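Local atomic coordinates of 4-alpha-glucanotransferase (Streptococcus agalactiae, PDB entry 6M6T), a protein that belongs to the amylomaltase family of carbohydrate-active enzymes and is built around an eight-stranded TIM barrel that carries two glycan pockets. Residues A[17-25]-A[100-109]; A[52-60]-A[464-472]. One frame throughout, in Å; residues are numbered along the deposited sequence.

Two loop contacts lie next to each other on the TIM barrel, their centres 14 Å apart, and their four segments alternate along the chain. Segment 100-109 of interaction 1 joins them: Tyr-102 OH makes a probable hydrogen bond to Trp-470 O at 2.7 Å, and Val-100 N another to Gln-471 O at 3.0 Å. The ring of Tyr-102 also packs beside the carboxylate of Asp-56. Interaction 2 lines one of the glycan pockets directly through Ser-57, Tyr-59, Gln-60 and Asn-464, and so touches AC1 and ASO. Interaction 1 lies a layer further back, with the Tyr-102 side chain about 13 Å from either ligand.

Interaction 1 (A[17-25]-A[100-109]); sequences PGDLGIGTF and VDYAGLFEKR
The backbones of 17-25 and 100-109 approach most closely at Gly-21 and Val-100, whose CA atoms are 6.0 Å apart, and separate to 8.9 Å between the CA atoms of Leu-20 and Arg-109. In the TIM barrel, 17-25 belongs to the loop that leads from the first barrel strand, 6-10, to helix 27-38; 100-109 brings the chain into helix 105-122, within the long excursion between barrel strands 43-45 and 212-217. The contact is buried and rests on van der Waals packing, which suits its branched aliphatic residues. Ile-22 is the hub, since its two branches serve different partners. With CG1 anti to the backbone N (chi1 -171°), CD1 meets Val-100 CG1 at 3.4 Å and also touches Tyr-102 CE2 at 3.8 Å, the isoleucine and tyrosine side chains crossing at about a right angle. CG2, the other branch, faces Leu-105 CD1 at 4.1 Å. Val-100 CG1 also sits over one face of the Tyr-102 ring, near its rim, so the three groups meet one another. Gly-21 has a positive phi of 89°, easy for glycine, and its lack of a side chain leaves room for Leu-105 CD1, which lies 3.9 Å from Leu-20 O. At the far end Arg-109, which shares Phe-74 of helix 74-78 with Leu-20, turns the edge of its guanidinium to that leucine, NH1 lying 4.3 Å from Leu-20 CB.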
loop_
_atom_site.group_PDB
_atom_site.type_symbol
_atom_site.label_atom_id
_atom_site.label_comp_id
_atom_site.label_asym_id
_atom_site.label_seq_id
_atom_site.Cartn_x
_atom_site.Cartn_y
_atom_site.Cartn_z
ATOM N N PRO A 17 -1.231 16.020 -6.303
ATOM C CA PRO A 17 -0.985 16.649 -7.571
ATOM C C PRO A 17 0.466 17.132 -7.636
ATOM O O PRO A 17 1.160 17.060 -6.646
ATOM C CB PRO A 17 -1.935 17.838 -7.571
ATOM C CG PRO A 17 -2.536 17.864 -6.197
ATOM C CD PRO A 17 -1.651 17.000 -5.336
ATOM N N GLY A 18 0.889 17.581 -8.819
ATOM C CA GLY A 18 2.265 18.078 -9.002
ATOM C C GLY A 18 2.644 18.267 -10.452
ATOM O O GLY A 18 1.789 18.206 -11.317
ATOM N N ASP A 19 3.916 18.496 -10.715
ATOM C CA ASP A 19 4.317 18.714 -12.123
ATOM C C ASP A 19 5.181 17.539 -12.573
ATOM O O ASP A 19 5.509 17.481 -13.742
ATOM C CB ASP A 19 5.081 20.032 -12.237
ATOM C CG ASP A 19 4.204 21.272 -12.211
ATOM O OD1 ASP A 19 3.895 21.752 -11.106
ATOM O OD2 ASP A 19 3.858 21.761 -13.302
ATOM N N LEU A 20 5.482 16.631 -11.646
ATOM C CA LEU A 20 6.361 15.472 -11.903
ATOM C C LEU A 20 5.590 14.275 -12.443
ATOM O O LEU A 20 6.241 13.265 -12.632
ATOM C CB LEU A 20 7.084 15.092 -10.615
ATOM C CG LEU A 20 7.955 16.176 -10.007
ATOM C CD1 LEU A 20 8.849 15.608 -8.926
ATOM C CD2 LEU A 20 8.789 16.839 -11.071
ATOM N N GLY A 21 4.274 14.363 -12.628
ATOM C CA GLY A 21 3.532 13.235 -13.223
ATOM C C GLY A 21 3.055 12.244 -12.196
ATOM O O GLY A 21 2.435 11.277 -12.553
ATOM N N ILE A 22 3.318 12.528 -10.944
ATOM C CA ILE A 22 2.954 11.599 -9.887
ATOM C C ILE A 22 3.206 12.287 -8.555
ATOM O O ILE A 22 4.182 13.033 -8.412
ATOM C CB ILE A 22 3.753 10.289 -10.002
ATOM C CG1 ILE A 22 3.198 9.246 -9.023
ATOM C CG2 ILE A 22 5.239 10.550 -9.783
ATOM C CD1 ILE A 22 3.007 7.900 -9.635
ATOM N N GLY A 23 2.331 12.060 -7.579
ATOM C CA GLY A 23 2.530 12.643 -6.266
ATOM C C GLY A 23 3.871 12.268 -5.668
ATOM O O GLY A 23 4.473 11.251 -5.987
ATOM N N THR A 24 4.343 13.121 -4.776
ATOM C CA THR A 24 5.701 13.070 -4.264
ATOM C C THR A 24 5.683 13.390 -2.775
ATOM O O THR A 24 4.754 14.025 -2.272
ATOM C CB THR A 24 6.601 14.114 -4.964
ATOM O OG1 THR A 24 6.427 15.408 -4.336
ATOM C CG2 THR A 24 6.281 14.259 -6.459
ATOM N N PHE A 25 6.788 13.089 -2.092
ATOM C CA PHE A 25 6.918 13.583 -0.724
ATOM C C PHE A 25 7.269 15.068 -0.709
ATOM O O PHE A 25 8.101 15.520 0.091
ATOM C CB PHE A 25 7.994 12.787 0.014
ATOM C CG PHE A 25 7.711 11.312 0.138
ATOM C CD1 PHE A 25 6.417 10.838 0.302
ATOM C CD2 PHE A 25 8.754 10.394 0.112
ATOM C CE1 PHE A 25 6.175 9.487 0.427
ATOM C CE2 PHE A 25 8.514 9.037 0.236
ATOM C CZ PHE A 25 7.229 8.585 0.400
ATOM N N VAL A 100 -1.839 9.087 -13.857
ATOM C CA VAL A 100 -0.408 8.828 -13.969
ATOM C C VAL A 100 -0.169 8.006 -15.223
ATOM O O VAL A 100 -1.031 7.229 -15.653
ATOM C CB VAL A 100 0.162 8.110 -12.730
ATOM C CG1 VAL A 100 1.673 8.239 -12.718
ATOM C CG2 VAL A 100 -0.449 8.635 -11.455
ATOM N N ASP A 101 1.004 8.191 -15.828
ATOM C CA ASP A 101 1.498 7.318 -16.888
ATOM C C ASP A 101 2.796 6.691 -16.369
ATOM O O ASP A 101 3.877 7.284 -16.464
ATOM C CB ASP A 101 1.699 8.067 -18.201
ATOM C CG ASP A 101 2.351 7.195 -19.280
ATOM O OD1 ASP A 101 2.154 5.946 -19.265
ATOM O OD2 ASP A 101 3.075 7.758 -20.137
ATOM N N TYR A 102 2.672 5.487 -15.789
ATOM C CA TYR A 102 3.845 4.780 -15.284
ATOM C C TYR A 102 4.718 4.285 -16.424
ATOM O O TYR A 102 5.933 4.128 -16.249
ATOM C CB TYR A 102 3.433 3.592 -14.417
ATOM C CG TYR A 102 2.717 3.917 -13.118
ATOM C CD1 TYR A 102 1.338 4.091 -13.092
ATOM C CD2 TYR A 102 3.417 4.007 -11.908
ATOM C CE1 TYR A 102 0.676 4.377 -11.911
ATOM C CE2 TYR A 102 2.767 4.292 -10.723
ATOM C CZ TYR A 102 1.390 4.483 -10.727
ATOM O OH TYR A 102 0.713 4.768 -9.553
ATOM N N ALA A 103 4.112 4.016 -17.586
ATOM C CA ALA A 103 4.847 3.623 -18.782
ATOM C C ALA A 103 5.806 4.740 -19.174
ATOM O O ALA A 103 5.378 5.810 -19.626
ATOM C CB ALA A 103 3.878 3.310 -19.927
ATOM N N GLY A 104 7.100 4.517 -18.986
ATOM C CA GLY A 104 8.057 5.546 -19.318
ATOM C C GLY A 104 8.237 6.650 -18.297
ATOM O O GLY A 104 8.947 7.618 -18.581
ATOM N N LEU A 105 7.629 6.557 -17.120
ATOM C CA LEU A 105 7.976 7.529 -16.087
ATOM C C LEU A 105 9.243 7.109 -15.344
ATOM O O LEU A 105 10.050 7.959 -14.931
ATOM C CB LEU A 105 6.809 7.708 -15.123
ATOM C CG LEU A 105 7.147 8.587 -13.933
ATOM C CD1 LEU A 105 6.019 9.553 -13.690
ATOM C CD2 LEU A 105 7.377 7.721 -12.715
ATOM N N PHE A 106 9.422 5.796 -15.158
ATOM C CA PHE A 106 10.718 5.280 -14.732
ATOM C C PHE A 106 11.783 5.630 -15.754
ATOM O O PHE A 106 12.934 5.907 -15.397
ATOM C CB PHE A 106 10.653 3.760 -14.519
ATOM C CG PHE A 106 11.832 3.202 -13.757
ATOM C CD1 PHE A 106 13.033 2.920 -14.415
ATOM C CD2 PHE A 106 11.754 2.987 -12.380
ATOM C CE1 PHE A 106 14.127 2.429 -13.719
ATOM C CE2 PHE A 106 12.846 2.494 -11.675
ATOM C CZ PHE A 106 14.032 2.211 -12.349
ATOM N N GLU A 107 11.413 5.602 -17.036
ATOM C CA GLU A 107 12.283 6.109 -18.089
ATOM C C GLU A 107 12.741 7.535 -17.783
ATOM O O GLU A 107 13.945 7.819 -17.743
ATOM C CB GLU A 107 11.548 6.033 -19.436
ATOM C CG GLU A 107 12.202 6.804 -20.596
ATOM C CD GLU A 107 11.194 7.326 -21.638
ATOM O OE1 GLU A 107 10.946 8.564 -21.684
ATOM O OE2 GLU A 107 10.652 6.493 -22.411
ATOM N N LYS A 108 11.793 8.439 -17.517
ATOM C CA LYS A 108 12.119 9.858 -17.501
ATOM C C LYS A 108 12.735 10.337 -16.191
ATOM O O LYS A 108 13.392 11.384 -16.186
ATOM C CB LYS A 108 10.875 10.689 -17.818
ATOM C CG LYS A 108 10.390 10.531 -19.255
ATOM C CD LYS A 108 9.761 11.813 -19.796
ATOM C CE LYS A 108 9.272 11.611 -21.226
ATOM N NZ LYS A 108 8.499 10.343 -21.358
ATOM N N ARG A 109 12.548 9.626 -15.082
ATOM C CA ARG A 109 13.142 10.126 -13.847
ATOM C C ARG A 109 14.628 9.831 -13.750
ATOM O O ARG A 109 15.310 10.444 -12.920
ATOM C CB ARG A 109 12.445 9.530 -12.626
ATOM C CG ARG A 109 10.960 9.771 -12.582
ATOM C CD ARG A 109 10.348 9.078 -11.380
ATOM N NE ARG A 109 10.791 9.648 -10.107
ATOM C CZ ARG A 109 10.315 10.778 -9.588
ATOM N NH1 ARG A 109 9.390 11.471 -10.239
ATOM N NH2 ARG A 109 10.770 11.217 -8.423
#

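Interaction 2 (A[52-60]-A[464-472]); sequences TSFGDSPYQ and NTVGGNWQW. With AC1 (4,6-dideoxy-4-{[(1S,4R,5S,6S)-4,5,6-trihydroxy-3-(hydroxymethyl)cyclohex-2-en-1-yl]amino}-alpha-D-glucopyranose), chain I; ASO (1,5-anhydro-D-glucitol), chain B.
Trp-470 lays its indole on the backbone from Gly-55 to Pro-58, the tightly packed part of a contact between two loops that wall one of the glycan pockets. Pro-58 CD stands 4.0 Å from the centroid of the six-membered ring and only 5° off its normal; Ser-57 CA lies over the same face, displaced toward the rim of the five-membered ring. In these CH-pi contacts each carbon adjoins a backbone N, so its somewhat polarised C-H suits the electron-rich indole. Asp-56 O lies over that face, 3.5 Å from Trp-470 CD1, whereas Gly-55 O meets CD1 at the ring edge. Gly-55, whose positive phi fits the third position of the type II turn 53-56, also packs its CA 3.5 Å from Val-466 CG1. A chi1 of 159° swings Ser-57 OG to the carbonyl side, where it accepts from Tyr-59 N at 3.0 Å in an ST turn; it donates a weak hydrogen bond to AC1 O5, and Asn-464 N gives another weak one to AC1 O3. ASO C2 lies over one Tyr-59 face, offset toward the rim. The loose, solvent side is the exposed Phe-54, whose CE2 reaches Val-466 CG1 at 4.0 Å. Barrel strand 43-45 precedes loop 52-60, while the other loop runs between helices 448-451 and 481-493. Tyr-59 OH hydrogen-bonds Asp-216 of barrel strand 212-217, and Asn-464 OD1 accepts a hydrogen bond from Leu-260 N in strand 259-264 of the antiparallel sheet.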
loop_
_atom_site.group_PDB
_atom_site.type_symbol
_atom_site.label_atom_id
_atom_site.label_comp_id
_atom_site.label_asym_id
_atom_site.label_seq_id
_atom_site.Cartn_x
_atom_site.Cartn_y
_atom_site.Cartn_z
ATOM N N THR A 52 7.558 -0.886 -7.278
ATOM C CA THR A 52 6.551 -1.444 -8.164
ATOM C C THR A 52 7.188 -2.052 -9.407
ATOM O O THR A 52 8.298 -1.689 -9.807
ATOM C CB THR A 52 5.555 -0.381 -8.588
ATOM O OG1 THR A 52 6.193 0.487 -9.534
ATOM C CG2 THR A 52 5.117 0.428 -7.395
ATOM N N SER A 53 6.417 -2.938 -10.047
ATOM C CA SER A 53 6.750 -3.731 -11.223
ATOM C C SER A 53 5.849 -3.327 -12.389
ATOM O O SER A 53 5.230 -2.259 -12.375
ATOM C CB SER A 53 6.612 -5.225 -10.912
ATOM O OG SER A 53 7.386 -6.013 -11.803
ATOM N N PHE A 54 5.845 -4.145 -13.442
ATOM C CA PHE A 54 4.829 -4.009 -14.480
ATOM C C PHE A 54 3.442 -4.136 -13.852
ATOM O O PHE A 54 3.217 -4.951 -12.951
ATOM C CB PHE A 54 5.033 -5.070 -15.582
ATOM C CG PHE A 54 3.934 -5.091 -16.627
ATOM C CD1 PHE A 54 3.964 -4.219 -17.705
ATOM C CD2 PHE A 54 2.857 -5.974 -16.520
ATOM C CE1 PHE A 54 2.943 -4.224 -18.657
ATOM C CE2 PHE A 54 1.832 -5.984 -17.472
ATOM C CZ PHE A 54 1.874 -5.108 -18.537
ATOM N N GLY A 55 2.505 -3.310 -14.316
ATOM C CA GLY A 55 1.174 -3.262 -13.740
ATOM C C GLY A 55 1.000 -2.240 -12.635
ATOM O O GLY A 55 -0.138 -1.835 -12.355
ATOM N N ASP A 56 2.099 -1.841 -11.990
ATOM C CA ASP A 56 2.193 -0.697 -11.089
ATOM C C ASP A 56 1.540 -0.948 -9.721
ATOM O O ASP A 56 1.299 -0.001 -8.956
ATOM C CB ASP A 56 1.634 0.565 -11.773
ATOM C CG ASP A 56 2.232 0.773 -13.184
ATOM O OD1 ASP A 56 3.474 0.606 -13.325
ATOM O OD2 ASP A 56 1.476 1.102 -14.139
ATOM N N SER A 57 1.301 -2.212 -9.382
ATOM C CA SER A 57 0.795 -2.601 -8.073
ATOM C C SER A 57 1.888 -2.518 -7.016
ATOM O O SER A 57 3.001 -3.003 -7.243
ATOM C CB SER A 57 0.237 -4.025 -8.145
ATOM O OG SER A 57 0.172 -4.627 -6.866
ATOM N N PRO A 58 1.630 -1.904 -5.857
ATOM C CA PRO A 58 2.570 -1.961 -4.734
ATOM C C PRO A 58 2.456 -3.220 -3.882
ATOM O O PRO A 58 3.222 -3.368 -2.926
ATOM C CB PRO A 58 2.200 -0.713 -3.923
ATOM C CG PRO A 58 0.746 -0.502 -4.196
ATOM C CD PRO A 58 0.521 -0.952 -5.612
ATOM N N TYR A 59 1.528 -4.126 -4.191
ATOM C CA TYR A 59 1.380 -5.389 -3.481
ATOM C C TYR A 59 2.081 -6.550 -4.202
ATOM O O TYR A 59 1.755 -7.724 -3.952
ATOM C CB TYR A 59 -0.109 -5.685 -3.274
ATOM C CG TYR A 59 -0.844 -4.604 -2.499
ATOM C CD1 TYR A 59 -1.337 -3.464 -3.138
ATOM C CD2 TYR A 59 -1.042 -4.721 -1.118
ATOM C CE1 TYR A 59 -2.017 -2.462 -2.412
ATOM C CE2 TYR A 59 -1.713 -3.734 -0.384
ATOM C CZ TYR A 59 -2.202 -2.605 -1.028
ATOM O OH TYR A 59 -2.869 -1.633 -0.289
ATOM N N GLN A 60 3.006 -6.233 -5.130
ATOM C CA GLN A 60 3.847 -7.195 -5.854
ATOM C C GLN A 60 5.202 -6.512 -6.081
ATOM O O GLN A 60 5.495 -5.996 -7.164
ATOM C CB GLN A 60 3.189 -7.593 -7.174
ATOM C CG GLN A 60 3.848 -8.700 -7.937
ATOM C CD GLN A 60 3.024 -9.106 -9.127
ATOM O OE1 GLN A 60 1.800 -9.182 -9.034
ATOM N NE2 GLN A 60 3.680 -9.361 -10.260
ATOM N N ASN A 464 -7.928 -8.177 -10.104
ATOM C CA ASN A 464 -7.816 -9.239 -11.101
ATOM C C ASN A 464 -7.828 -8.701 -12.535
ATOM O O ASN A 464 -8.318 -9.366 -13.453
ATOM C CB ASN A 464 -8.911 -10.296 -10.900
ATOM C CG ASN A 464 -8.491 -11.657 -11.352
ATOM O OD1 ASN A 464 -7.439 -12.173 -10.948
ATOM N ND2 ASN A 464 -9.301 -12.252 -12.220
ATOM N N THR A 465 -7.308 -7.487 -12.730
ATOM C CA THR A 465 -6.993 -6.944 -14.049
ATOM C C THR A 465 -5.630 -6.265 -13.971
ATOM O O THR A 465 -5.034 -6.150 -12.898
ATOM C CB THR A 465 -8.056 -5.946 -14.557
ATOM O OG1 THR A 465 -8.095 -4.804 -13.696
ATOM C CG2 THR A 465 -9.453 -6.575 -14.633
ATOM N N VAL A 466 -5.121 -5.833 -15.125
ATOM C CA VAL A 466 -3.925 -4.997 -15.162
ATOM C C VAL A 466 -4.138 -3.676 -15.905
ATOM O O VAL A 466 -3.414 -2.698 -15.633
ATOM C CB VAL A 466 -2.722 -5.758 -15.762
ATOM C CG1 VAL A 466 -1.413 -5.088 -15.333
ATOM C CG2 VAL A 466 -2.729 -7.226 -15.330
ATOM N N GLY A 467 -5.099 -3.589 -16.818
ATOM C CA GLY A 467 -5.398 -2.319 -17.447
ATOM C C GLY A 467 -5.824 -1.226 -16.477
ATOM O O GLY A 467 -6.742 -1.416 -15.660
ATOM N N GLY A 468 -5.131 -0.084 -16.548
ATOM C CA GLY A 468 -5.578 1.176 -15.972
ATOM C C GLY A 468 -5.907 1.176 -14.495
ATOM O O GLY A 468 -7.048 1.465 -14.102
ATOM N N ASN A 469 -4.904 0.879 -13.670
ATOM C CA ASN A 469 -5.052 0.778 -12.227
ATOM C C ASN A 469 -3.950 1.593 -11.566
ATOM O O ASN A 469 -2.834 1.668 -12.082
ATOM C CB ASN A 469 -4.979 -0.703 -11.741
ATOM C CG ASN A 469 -6.282 -1.480 -11.972
ATOM O OD1 ASN A 469 -7.349 -1.079 -11.522
ATOM N ND2 ASN A 469 -6.187 -2.593 -12.673
ATOM N N TRP A 470 -4.267 2.181 -10.406
ATOM C CA TRP A 470 -3.337 2.996 -9.620
ATOM C C TRP A 470 -2.991 4.303 -10.329
ATOM O O TRP A 470 -1.912 4.871 -10.131
ATOM C CB TRP A 470 -2.061 2.224 -9.262
ATOM C CG TRP A 470 -2.304 0.751 -9.004
ATOM C CD1 TRP A 470 -2.064 -0.282 -9.869
ATOM C CD2 TRP A 470 -2.837 0.149 -7.811
ATOM N NE1 TRP A 470 -2.416 -1.478 -9.297
ATOM C CE2 TRP A 470 -2.891 -1.245 -8.034
ATOM C CE3 TRP A 470 -3.276 0.649 -6.583
ATOM C CZ2 TRP A 470 -3.366 -2.146 -7.069
ATOM C CZ3 TRP A 470 -3.747 -0.248 -5.623
ATOM C CH2 TRP A 470 -3.789 -1.626 -5.874
ATOM N N GLN A 471 -3.917 4.803 -11.139
ATOM C CA GLN A 471 -3.645 5.948 -11.979
ATOM C C GLN A 471 -4.348 7.217 -11.541
ATOM O O GLN A 471 -4.110 8.269 -12.144
ATOM C CB GLN A 471 -4.050 5.646 -13.422
ATOM C CG GLN A 471 -2.981 4.976 -14.205
ATOM C CD GLN A 471 -3.562 4.265 -15.376
ATOM O OE1 GLN A 471 -4.726 4.496 -15.726
ATOM N NE2 GLN A 471 -2.778 3.373 -15.983
ATOM N N TRP A 472 -5.212 7.163 -10.536
ATOM C CA TRP A 472 -5.952 8.368 -10.179
ATOM C C TRP A 472 -5.040 9.395 -9.517
ATOM O O TRP A 472 -4.285 9.082 -8.592
ATOM C CB TRP A 472 -7.111 8.042 -9.252
ATOM C CG TRP A 472 -7.972 9.225 -9.015
ATOM C CD1 TRP A 472 -8.821 9.814 -9.908
ATOM C CD2 TRP A 472 -8.065 9.984 -7.809
ATOM N NE1 TRP A 472 -9.452 10.886 -9.323
ATOM C CE2 TRP A 472 -9.002 11.015 -8.036
ATOM C CE3 TRP A 472 -7.447 9.895 -6.556
ATOM C CZ2 TRP A 472 -9.332 11.946 -7.062
ATOM C CZ3 TRP A 472 -7.772 10.824 -5.597
ATOM C CH2 TRP A 472 -8.712 11.833 -5.852
HETATM C C1 AC1 I . -3.676 -6.937 -5.827
HETATM O O2 AC1 I . -5.859 -7.198 -6.936
HETATM C C2 AC1 I . -4.447 -7.015 -7.160
HETATM C C4A AC1 I . -0.711 -10.809 -12.241
HETATM C C3 AC1 I . -3.938 -8.118 -8.042
HETATM O O3 AC1 I . -4.708 -8.034 -9.231
HETATM C C4 AC1 I . -2.428 -7.905 -8.306
HETATM N N4A AC1 I . -1.769 -8.834 -9.273
HETATM C C5 AC1 I . -1.782 -8.019 -6.936
HETATM O O5 AC1 I . -2.239 -6.932 -6.101
HETATM C C6 AC1 I . -0.265 -7.948 -7.084
HETATM C C1B AC1 I . -1.720 -8.452 -10.712
HETATM C C2B AC1 I . -2.603 -9.430 -11.469
HETATM O O2B AC1 I . -3.918 -9.446 -10.905
HETATM C C3B AC1 I . -1.961 -10.821 -11.346
HETATM O O3B AC1 I . -2.880 -11.853 -11.767
HETATM O O4 AC1 I . 0.060 -12.044 -12.144
HETATM C C5B AC1 I . 0.083 -9.676 -11.969
HETATM C C7B AC1 I . -0.416 -8.544 -11.262
HETATM C C6B AC1 I . 1.521 -9.719 -12.541
HETATM O O6B AC1 I . 1.892 -11.079 -12.856
HETATM C C1 ASO B . -4.141 -7.276 -0.655
HETATM C C2 ASO B . -4.698 -6.156 -1.559
HETATM C C3 ASO B . -5.079 -6.731 -2.933
HETATM C C4 ASO B . -3.821 -7.371 -3.549
HETATM C C5 ASO B . -3.280 -8.423 -2.619
HETATM C C6 ASO B . -1.906 -8.860 -3.128
HETATM O O2 ASO B . -5.823 -5.513 -0.949
HETATM O O3 ASO B . -5.603 -5.665 -3.797
HETATM O O4 ASO B . -4.092 -7.949 -4.849
HETATM O O5 ASO B . -3.011 -7.866 -1.330
HETATM O O6 ASO B . -1.044 -9.141 -2.011
#